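Local coordinates for 182aa long hypothetical protein (Pyrococcus horikoshii, PDB 2GAN) that probably transfers an acetyl group from acetyl-CoA to a substrate that is not yet identified, as a member of the GNAT acetyltransferase family, at residues Pro56-Arg61 against Ile109-Val114; Leu69-Lys74 against Ile79-Leu84. All coordinates share one frame; numbering follows the deposited sequence.

Contact 1. Residues Pro56-Arg61 against Ile109-Val114. With SO4 (sulfate ion), chain D.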
ATOM      1  N   PRO A  56      -8.407 -15.088  18.370  1.00 29.38           N
ATOM      2  CA  PRO A  56      -7.863 -14.831  19.711  1.00 29.48           C
ATOM      3  C   PRO A  56      -7.426 -13.365  19.896  1.00 28.62           C
ATOM      4  O   PRO A  56      -7.664 -12.766  20.943  1.00 24.67           O
ATOM      5  CB  PRO A  56      -6.691 -15.813  19.801  1.00 29.44           C
ATOM      6  CG  PRO A  56      -7.137 -16.940  18.895  1.00 30.87           C
ATOM      7  CD  PRO A  56      -7.674 -16.185  17.715  1.00 29.70           C
ATOM      8  N   PHE A  57      -6.800 -12.798  18.868  1.00 28.85           N
ATOM      9  CA  PHE A  57      -6.340 -11.410  18.892  1.00 29.23           C
ATOM     10  C   PHE A  57      -7.531 -10.456  19.063  1.00 27.65           C
ATOM     11  O   PHE A  57      -7.519  -9.583  19.923  1.00 27.17           O
ATOM     12  CB  PHE A  57      -5.586 -11.103  17.586  1.00 33.43           C
ATOM     13  CG  PHE A  57      -4.958  -9.731  17.538  1.00 37.79           C
ATOM     14  CD1 PHE A  57      -4.042  -9.326  18.510  1.00 39.51           C
ATOM     15  CD2 PHE A  57      -5.275  -8.844  16.504  1.00 39.46           C
ATOM     16  CE1 PHE A  57      -3.449  -8.059  18.456  1.00 39.92           C
ATOM     17  CE2 PHE A  57      -4.689  -7.577  16.441  1.00 39.20           C
ATOM     18  CZ  PHE A  57      -3.774  -7.184  17.421  1.00 39.10           C
ATOM     19  N   LEU A  58      -8.561 -10.641  18.245  1.00 26.51           N
ATOM     20  CA  LEU A  58      -9.756  -9.806  18.297  1.00 25.28           C
ATOM     21  C   LEU A  58     -10.460  -9.926  19.649  1.00 24.85           C
ATOM     22  O   LEU A  58     -10.861  -8.923  20.249  1.00 21.45           O
ATOM     23  CB  LEU A  58     -10.727 -10.208  17.173  1.00 25.02           C
ATOM     24  CG  LEU A  58     -12.088  -9.512  17.023  1.00 27.37           C
ATOM     25  CD1 LEU A  58     -11.916  -8.018  16.748  1.00 27.07           C
ATOM     26  CD2 LEU A  58     -12.855 -10.168  15.891  1.00 27.99           C
ATOM     27  N   LYS A  59     -10.609 -11.156  20.132  1.00 23.29           N
ATOM     28  CA  LYS A  59     -11.281 -11.373  21.409  1.00 24.53           C
ATOM     29  C   LYS A  59     -10.615 -10.513  22.479  1.00 24.09           C
ATOM     30  O   LYS A  59     -11.291  -9.807  23.229  1.00 25.52           O
ATOM     31  CB  LYS A  59     -11.218 -12.852  21.809  1.00 25.99           C
ATOM     32  CG  LYS A  59     -12.105 -13.206  22.991  1.00 29.92           C
ATOM     33  CD  LYS A  59     -12.159 -14.711  23.225  1.00 31.33           C
ATOM     34  CE  LYS A  59     -13.105 -15.053  24.373  1.00 35.31           C
ATOM     35  NZ  LYS A  59     -13.203 -16.529  24.606  1.00 35.90           N
ATOM     36  N   PHE A  60      -9.286 -10.566  22.536  1.00 22.39           N
ATOM     37  CA  PHE A  60      -8.542  -9.782  23.505  1.00 22.16           C
ATOM     38  C   PHE A  60      -8.733  -8.277  23.351  1.00 22.15           C
ATOM     39  O   PHE A  60      -8.986  -7.581  24.329  1.00 18.65           O
ATOM     40  CB  PHE A  60      -7.046 -10.111  23.436  1.00 22.16           C
ATOM     41  CG  PHE A  60      -6.167  -9.083  24.109  1.00 23.97           C
ATOM     42  CD1 PHE A  60      -5.512  -8.107  23.355  1.00 21.78           C
ATOM     43  CD2 PHE A  60      -6.014  -9.078  25.495  1.00 25.22           C
ATOM     44  CE1 PHE A  60      -4.722  -7.140  23.968  1.00 24.10           C
ATOM     45  CE2 PHE A  60      -5.227  -8.116  26.127  1.00 21.52           C
ATOM     46  CZ  PHE A  60      -4.578  -7.144  25.361  1.00 26.26           C
ATOM     47  N   ARG A  61      -8.608  -7.772  22.128  1.00 22.40           N
ATOM     48  CA  ARG A  61      -8.743  -6.335  21.904  1.00 23.14           C
ATOM     49  C   ARG A  61     -10.117  -5.802  22.275  1.00 23.10           C
ATOM     50  O   ARG A  61     -10.238  -4.731  22.865  1.00 22.47           O
ATOM     51  CB  ARG A  61      -8.470  -6.002  20.443  1.00 25.02           C
ATOM     52  CG  ARG A  61      -7.110  -6.419  19.960  1.00 26.32           C
ATOM     53  CD  ARG A  61      -6.943  -5.966  18.535  1.00 27.71           C
ATOM     54  NE  ARG A  61      -6.030  -4.835  18.417  1.00 28.74           N
ATOM     55  CZ  ARG A  61      -5.899  -4.110  17.311  1.00 27.44           C
ATOM     56  NH1 ARG A  61      -6.626  -4.400  16.245  1.00 24.19           N
ATOM     57  NH2 ARG A  61      -5.031  -3.113  17.265  1.00 27.19           N
ATOM     58  N   ILE A 109      -5.615   5.573  17.900  1.00 18.54           N
ATOM     59  CA  ILE A 109      -6.683   5.221  16.979  1.00 18.01           C
ATOM     60  C   ILE A 109      -6.215   3.961  16.272  1.00 18.13           C
ATOM     61  O   ILE A 109      -5.060   3.872  15.866  1.00 19.38           O
ATOM     62  CB  ILE A 109      -6.920   6.325  15.925  1.00 20.18           C
ATOM     63  CG1 ILE A 109      -7.670   7.499  16.574  1.00 19.99           C
ATOM     64  CG2 ILE A 109      -7.687   5.751  14.721  1.00 18.49           C
ATOM     65  CD1 ILE A 109      -7.840   8.716  15.679  1.00 22.08           C
ATOM     66  N   GLU A 110      -7.098   2.981  16.146  1.00 17.89           N
ATOM     67  CA  GLU A 110      -6.754   1.736  15.476  1.00 18.90           C
ATOM     68  C   GLU A 110      -8.030   1.016  15.073  1.00 17.65           C
ATOM     69  O   GLU A 110      -9.135   1.549  15.250  1.00 16.25           O
ATOM     70  CB  GLU A 110      -5.883   0.853  16.393  1.00 22.95           C
ATOM     71  CG  GLU A 110      -6.474   0.497  17.752  1.00 27.36           C
ATOM     72  CD  GLU A 110      -5.430  -0.068  18.737  1.00 31.82           C
ATOM     73  OE1 GLU A 110      -5.831  -0.723  19.718  1.00 32.33           O
ATOM     74  OE2 GLU A 110      -4.214   0.148  18.545  1.00 34.02           O
ATOM     75  N   PHE A 111      -7.888  -0.175  14.499  1.00 17.10           N
ATOM     76  CA  PHE A 111      -9.057  -0.949  14.090  1.00 17.11           C
ATOM     77  C   PHE A 111      -9.935  -0.090  13.178  1.00 15.28           C
ATOM     78  O   PHE A 111     -11.163  -0.109  13.282  1.00 14.90           O
ATOM     79  CB  PHE A 111      -9.834  -1.363  15.342  1.00 15.76           C
ATOM     80  CG  PHE A 111     -10.694  -2.570  15.155  1.00 15.76           C
ATOM     81  CD1 PHE A 111     -12.075  -2.473  15.253  1.00 19.90           C
ATOM     82  CD2 PHE A 111     -10.121  -3.821  14.960  1.00 18.74           C
ATOM     83  CE1 PHE A 111     -12.878  -3.608  15.170  1.00 22.15           C
ATOM     84  CE2 PHE A 111     -10.909  -4.962  14.876  1.00 16.77           C
ATOM     85  CZ  PHE A 111     -12.286  -4.861  14.983  1.00 19.16           C
ATOM     86  N   PHE A 112      -9.281   0.665  12.296  1.00 16.29           N
ATOM     87  CA  PHE A 112      -9.941   1.566  11.353  1.00 16.68           C
ATOM     88  C   PHE A 112     -10.061   0.891   9.998  1.00 16.04           C
ATOM     89  O   PHE A 112      -9.074   0.746   9.293  1.00 15.24           O
ATOM     90  CB  PHE A 112      -9.110   2.841  11.183  1.00 16.99           C
ATOM     91  CG  PHE A 112      -9.662   3.816  10.168  1.00 16.53           C
ATOM     92  CD1 PHE A 112      -8.797   4.613   9.418  1.00 20.07           C
ATOM     93  CD2 PHE A 112     -11.029   3.971   9.988  1.00 18.14           C
ATOM     94  CE1 PHE A 112      -9.281   5.552   8.502  1.00 19.60           C
ATOM     95  CE2 PHE A 112     -11.529   4.911   9.071  1.00 21.86           C
ATOM     96  CZ  PHE A 112     -10.648   5.700   8.329  1.00 18.72           C
ATOM     97  N   VAL A 113     -11.267   0.497   9.622  1.00 18.29           N
ATOM     98  CA  VAL A 113     -11.435  -0.151   8.343  1.00 20.57           C
ATOM     99  C   VAL A 113     -12.774   0.181   7.728  1.00 20.33           C
ATOM    100  O   VAL A 113     -13.639   0.762   8.378  1.00 22.36           O
ATOM    101  CB  VAL A 113     -11.305  -1.684   8.483  1.00 20.28           C
ATOM    102  CG1 VAL A 113     -12.676  -2.304   8.719  1.00 21.93           C
ATOM    103  CG2 VAL A 113     -10.631  -2.250   7.256  1.00 26.50           C
ATOM    104  N   VAL A 114     -12.935  -0.185   6.466  1.00 21.25           N
ATOM    105  CA  VAL A 114     -14.185   0.054   5.763  1.00 20.21           C
ATOM    106  C   VAL A 114     -14.498  -1.155   4.892  1.00 19.52           C
ATOM    107  O   VAL A 114     -13.605  -1.721   4.272  1.00 21.15           O
ATOM    108  CB  VAL A 114     -14.103   1.301   4.863  1.00 18.69           C
ATOM    109  CG1 VAL A 114     -15.375   1.413   4.033  1.00 20.93           C
ATOM    110  CG2 VAL A 114     -13.923   2.550   5.712  1.00 18.35           C
TER
HETATM  111  S   SO4 D1202      -4.920  -2.308  13.768  1.00 47.81           S
HETATM  112  O1  SO4 D1202      -5.625  -2.290  12.470  1.00 47.31           O
HETATM  113  O2  SO4 D1202      -3.941  -1.199  13.830  1.00 46.08           O
HETATM  114  O3  SO4 D1202      -4.216  -3.596  13.900  1.00 49.72           O
HETATM  115  O4  SO4 D1202      -5.892  -2.147  14.859  1.00 45.96           O
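In this GNAT-type fold, R61 of helix 56-61 reaches E110 and F111 on strand 109-114, the strand that in GNAT enzymes runs beside the acetyl-CoA site. The two backbones stay far apart, their axes 12.1 Å at the closest, so long side chains and a sulfate ion, probably from the crystallisation liquor, carry the contact. F111 takes up positive backbone angles (phi 54°, psi 40°), an irregularity in the strand consistent with the beta bulge familiar from this family, and its N-H is directed at the anion rather than across the sheet. Sulfate O4 accepts three hydrogen bonds: one from F111 N at 2.8 Å and one each from R61 NH1 and R61 NH2, which grip it from the edge of the guanidinium. A bend at chi3 (107°) turns that group so that its edge meets the sulfate, while F57 CZ lies 3.4 Å above one face of the R61 guanidinium plane, displaced toward its rim. NH2 also serves E110: E110 OE1 stands 3.5 Å from R61 NH2 in a salt bridge of charges alone, since the oxygen lies well out of the guanidinium plane. E65 brings a second carboxylate near E110 and forms a weak, long ion pair with R61 NE. Beside this polar cluster lies an apolar one, where F111 also meets F66 and helix 14-27. L58 crosses the phenyl group at about a right angle, its CD1 3.6 Å from F111 CZ.

Contact 2. Residues Leu69-Lys74 against Ile79-Leu84; sequences LYTYQK and IGTIAL. With SO4 (sulfate ion), chain E.
Y70 and Y72 bind I82, G80 and I79 through four backbone hydrogen bonds, a worked example of an antiparallel beta hairpin interrupted by a classic bulge. Y70 and I82 exchange bonds in both directions, Y70 N to I82 O at 2.7 Å and I82 N to Y70 O at 2.9 Å. At the bulge I79 and G80 both face Y72: Y72 O takes the N-H of I79 almost straight (164°), whereas Y72 N approaches G80 O from above the carbonyl plane. Between these bonded sites T71 faces T81 in a non-hydrogen-bonded pair, and T71 CA makes a CH...O contact of 3.1 Å with G80 O. Side-chain packing is apolar. Y70 CB lies 3.6 Å from I82 CG2, and the edge of the Y70 ring meets L84 through Y70 CE2 and L84 CD1. On the face shared by L69 and A83 the leucine reaches the alanine methyl only loosely. With CG1 set between backbone N and carbonyl carbon (chi1 59°), I79 runs alongside Y72, I79 CG1 3.8 Å from Y72 CD1 at the ring edge, and carries its own CD1 to K74 CB. Trimming I79 to an alanine removes CG1, CG2 and CD1, which would probably take away the packing at Y72 CD1 and against K74 CB. K74 NZ makes a weak bond to a sulfate. Backbone bonds thus fix the pairing and hydrocarbon contacts fill it, while Y70 OH bonds E68 within its own strand, T71 OG1 bonds K5 O of strand 2-6 and T81 OG1 bonds F111 O, linking the hairpin to both flanking strands.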
ATOM      1  N   LEU A  69     -15.271   1.594  21.049  1.00 19.83           N
ATOM      2  CA  LEU A  69     -15.368   1.033  19.706  1.00 19.39           C
ATOM      3  C   LEU A  69     -16.521   1.699  18.965  1.00 18.10           C
ATOM      4  O   LEU A  69     -17.650   1.727  19.445  1.00 16.81           O
ATOM      5  CB  LEU A  69     -15.621  -0.478  19.759  1.00 20.80           C
ATOM      6  CG  LEU A  69     -15.968  -1.114  18.399  1.00 21.47           C
ATOM      7  CD1 LEU A  69     -14.792  -0.921  17.445  1.00 20.43           C
ATOM      8  CD2 LEU A  69     -16.283  -2.596  18.561  1.00 22.01           C
ATOM      9  N   TYR A  70     -16.230   2.228  17.788  1.00 19.41           N
ATOM     10  CA  TYR A  70     -17.245   2.882  16.993  1.00 20.19           C
ATOM     11  C   TYR A  70     -17.391   2.150  15.676  1.00 20.86           C
ATOM     12  O   TYR A  70     -16.434   1.573  15.166  1.00 23.18           O
ATOM     13  CB  TYR A  70     -16.865   4.348  16.771  1.00 20.38           C
ATOM     14  CG  TYR A  70     -16.938   5.174  18.034  1.00 20.17           C
ATOM     15  CD1 TYR A  70     -18.155   5.667  18.498  1.00 21.18           C
ATOM     16  CD2 TYR A  70     -15.790   5.450  18.777  1.00 20.00           C
ATOM     17  CE1 TYR A  70     -18.231   6.420  19.674  1.00 21.58           C
ATOM     18  CE2 TYR A  70     -15.856   6.201  19.950  1.00 22.66           C
ATOM     19  CZ  TYR A  70     -17.079   6.684  20.395  1.00 23.01           C
ATOM     20  OH  TYR A  70     -17.135   7.430  21.555  1.00 24.08           O
ATOM     21  N   THR A  71     -18.602   2.137  15.140  1.00 20.55           N
ATOM     22  CA  THR A  71     -18.833   1.462  13.876  1.00 22.52           C
ATOM     23  C   THR A  71     -19.758   2.299  13.043  1.00 23.86           C
ATOM     24  O   THR A  71     -20.526   3.104  13.565  1.00 25.97           O
ATOM     25  CB  THR A  71     -19.547   0.106  14.054  1.00 22.54           C
ATOM     26  OG1 THR A  71     -20.860   0.338  14.579  1.00 19.84           O
ATOM     27  CG2 THR A  71     -18.774  -0.803  14.987  1.00 22.49           C
ATOM     28  N   TYR A  72     -19.681   2.114  11.736  1.00 24.31           N
ATOM     29  CA  TYR A  72     -20.592   2.814  10.861  1.00 23.54           C
ATOM     30  C   TYR A  72     -21.538   1.700  10.472  1.00 22.18           C
ATOM     31  O   TYR A  72     -21.113   0.649   9.990  1.00 23.04           O
ATOM     32  CB  TYR A  72     -19.881   3.385   9.634  1.00 22.34           C
ATOM     33  CG  TYR A  72     -20.768   4.313   8.823  1.00 23.87           C
ATOM     34  CD1 TYR A  72     -21.638   3.812   7.856  1.00 22.74           C
ATOM     35  CD2 TYR A  72     -20.755   5.693   9.046  1.00 24.29           C
ATOM     36  CE1 TYR A  72     -22.472   4.660   7.126  1.00 25.71           C
ATOM     37  CE2 TYR A  72     -21.586   6.552   8.329  1.00 25.13           C
ATOM     38  CZ  TYR A  72     -22.442   6.030   7.370  1.00 27.40           C
ATOM     39  OH  TYR A  72     -23.269   6.876   6.667  1.00 27.74           O
ATOM     40  N   GLN A  73     -22.820   1.902  10.734  1.00 22.35           N
ATOM     41  CA  GLN A  73     -23.804   0.892  10.407  1.00 22.65           C
ATOM     42  C   GLN A  73     -24.830   1.418   9.423  1.00 23.98           C
ATOM     43  O   GLN A  73     -25.168   2.607   9.415  1.00 22.53           O
ATOM     44  CB  GLN A  73     -24.515   0.404  11.674  1.00 23.85           C
ATOM     45  CG  GLN A  73     -23.591  -0.234  12.710  1.00 26.93           C
ATOM     46  CD  GLN A  73     -24.342  -0.876  13.871  1.00 29.26           C
ATOM     47  OE1 GLN A  73     -23.742  -1.235  14.894  1.00 30.06           O
ATOM     48  NE2 GLN A  73     -25.657  -1.029  13.719  1.00 29.48           N
ATOM     49  N   LYS A  74     -25.305   0.512   8.582  1.00 23.36           N
ATOM     50  CA  LYS A  74     -26.323   0.819   7.598  1.00 25.66           C
ATOM     51  C   LYS A  74     -27.386  -0.236   7.843  1.00 26.48           C
ATOM     52  O   LYS A  74     -27.136  -1.428   7.658  1.00 27.84           O
ATOM     53  CB  LYS A  74     -25.777   0.672   6.180  1.00 25.21           C
ATOM     54  CG  LYS A  74     -26.701   1.231   5.106  1.00 28.19           C
ATOM     55  CD  LYS A  74     -26.107   1.030   3.717  1.00 29.37           C
ATOM     56  CE  LYS A  74     -26.662   2.028   2.701  1.00 33.12           C
ATOM     57  NZ  LYS A  74     -28.150   2.007   2.609  1.00 33.71           N
ATOM     58  N   ILE A  79     -20.518  -1.748   8.588  1.00 19.86           N
ATOM     59  CA  ILE A  79     -19.758  -1.655   7.339  1.00 20.49           C
ATOM     60  C   ILE A  79     -18.526  -0.759   7.509  1.00 21.42           C
ATOM     61  O   ILE A  79     -17.916  -0.336   6.525  1.00 22.33           O
ATOM     62  CB  ILE A  79     -20.611  -1.108   6.156  1.00 20.45           C
ATOM     63  CG1 ILE A  79     -21.159   0.283   6.487  1.00 22.25           C
ATOM     64  CG2 ILE A  79     -21.758  -2.060   5.847  1.00 17.99           C
ATOM     65  CD1 ILE A  79     -22.005   0.866   5.365  1.00 20.76           C
ATOM     66  N   GLY A  80     -18.170  -0.477   8.761  1.00 20.23           N
ATOM     67  CA  GLY A  80     -17.009   0.348   9.052  1.00 18.44           C
ATOM     68  C   GLY A  80     -16.707   0.312  10.537  1.00 18.60           C
ATOM     69  O   GLY A  80     -17.622   0.220  11.346  1.00 19.78           O
ATOM     70  N   THR A  81     -15.435   0.381  10.911  1.00 18.96           N
ATOM     71  CA  THR A  81     -15.077   0.350  12.332  1.00 20.52           C
ATOM     72  C   THR A  81     -13.924   1.286  12.651  1.00 20.83           C
ATOM     73  O   THR A  81     -13.135   1.641  11.774  1.00 20.45           O
ATOM     74  CB  THR A  81     -14.580  -1.042  12.784  1.00 19.12           C
ATOM     75  OG1 THR A  81     -13.276  -1.264  12.222  1.00 21.30           O
ATOM     76  CG2 THR A  81     -15.513  -2.130  12.339  1.00 15.14           C
ATOM     77  N   ILE A  82     -13.834   1.661  13.924  1.00 20.12           N
ATOM     78  CA  ILE A  82     -12.749   2.496  14.414  1.00 20.10           C
ATOM     79  C   ILE A  82     -12.756   2.439  15.946  1.00 21.26           C
ATOM     80  O   ILE A  82     -13.800   2.573  16.586  1.00 19.78           O
ATOM     81  CB  ILE A  82     -12.863   3.955  13.910  1.00 18.59           C
ATOM     82  CG1 ILE A  82     -11.505   4.649  14.078  1.00 20.05           C
ATOM     83  CG2 ILE A  82     -13.970   4.691  14.651  1.00 15.14           C
ATOM     84  CD1 ILE A  82     -11.371   5.986  13.327  1.00 24.11           C
ATOM     85  N   ALA A  83     -11.575   2.220  16.510  1.00 21.98           N
ATOM     86  CA  ALA A  83     -11.397   2.078  17.946  1.00 22.87           C
ATOM     87  C   ALA A  83     -10.466   3.110  18.555  1.00 21.52           C
ATOM     88  O   ALA A  83      -9.513   3.558  17.918  1.00 21.94           O
ATOM     89  CB  ALA A  83     -10.858   0.674  18.250  1.00 22.54           C
ATOM     90  N   LEU A  84     -10.738   3.471  19.805  1.00 21.07           N
ATOM     91  CA  LEU A  84      -9.907   4.431  20.524  1.00 20.23           C
ATOM     92  C   LEU A  84      -9.308   3.808  21.771  1.00 20.86           C
ATOM     93  O   LEU A  84      -9.991   3.085  22.504  1.00 22.01           O
ATOM     94  CB  LEU A  84     -10.739   5.625  20.951  1.00 19.73           C
ATOM     95  CG  LEU A  84     -11.473   6.266  19.781  1.00 22.65           C
ATOM     96  CD1 LEU A  84     -12.309   7.428  20.306  1.00 23.10           C
ATOM     97  CD2 LEU A  84     -10.468   6.720  18.730  1.00 19.09           C
TER
HETATM   98  S   SO4 E1203     -30.677   3.177   0.334  1.00 71.17           S
HETATM   99  O1  SO4 E1203     -29.753   3.170  -0.816  1.00 72.23           O
HETATM  100  O2  SO4 E1203     -30.331   4.286   1.241  1.00 71.19           O
HETATM  101  O3  SO4 E1203     -30.571   1.896   1.052  1.00 71.81           O
HETATM  102  O4  SO4 E1203     -32.061   3.351  -0.152  1.00 72.26           O

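In the fold
From the N terminus, strand 2-6 becomes one outer strand of the five-stranded sheet, and helix 14-27 and helix 47-65 follow before the chain returns to it at strand 68-74. Contact 2 closes a short hairpin loop between strands 68-74 and 78-85. Contact 1 closes a much longer one, joining helix 47-65 to strand 106-114, with contact 2 nested inside it. Strands 78-85 and 106-114 are sheet neighbours, so the two meet directly, with E110 O close to A83 N and I109 packing on L84; their centres are 11 Å apart. The pair illustrates a local hairpin closure nested within a larger helix-to-sheet closure.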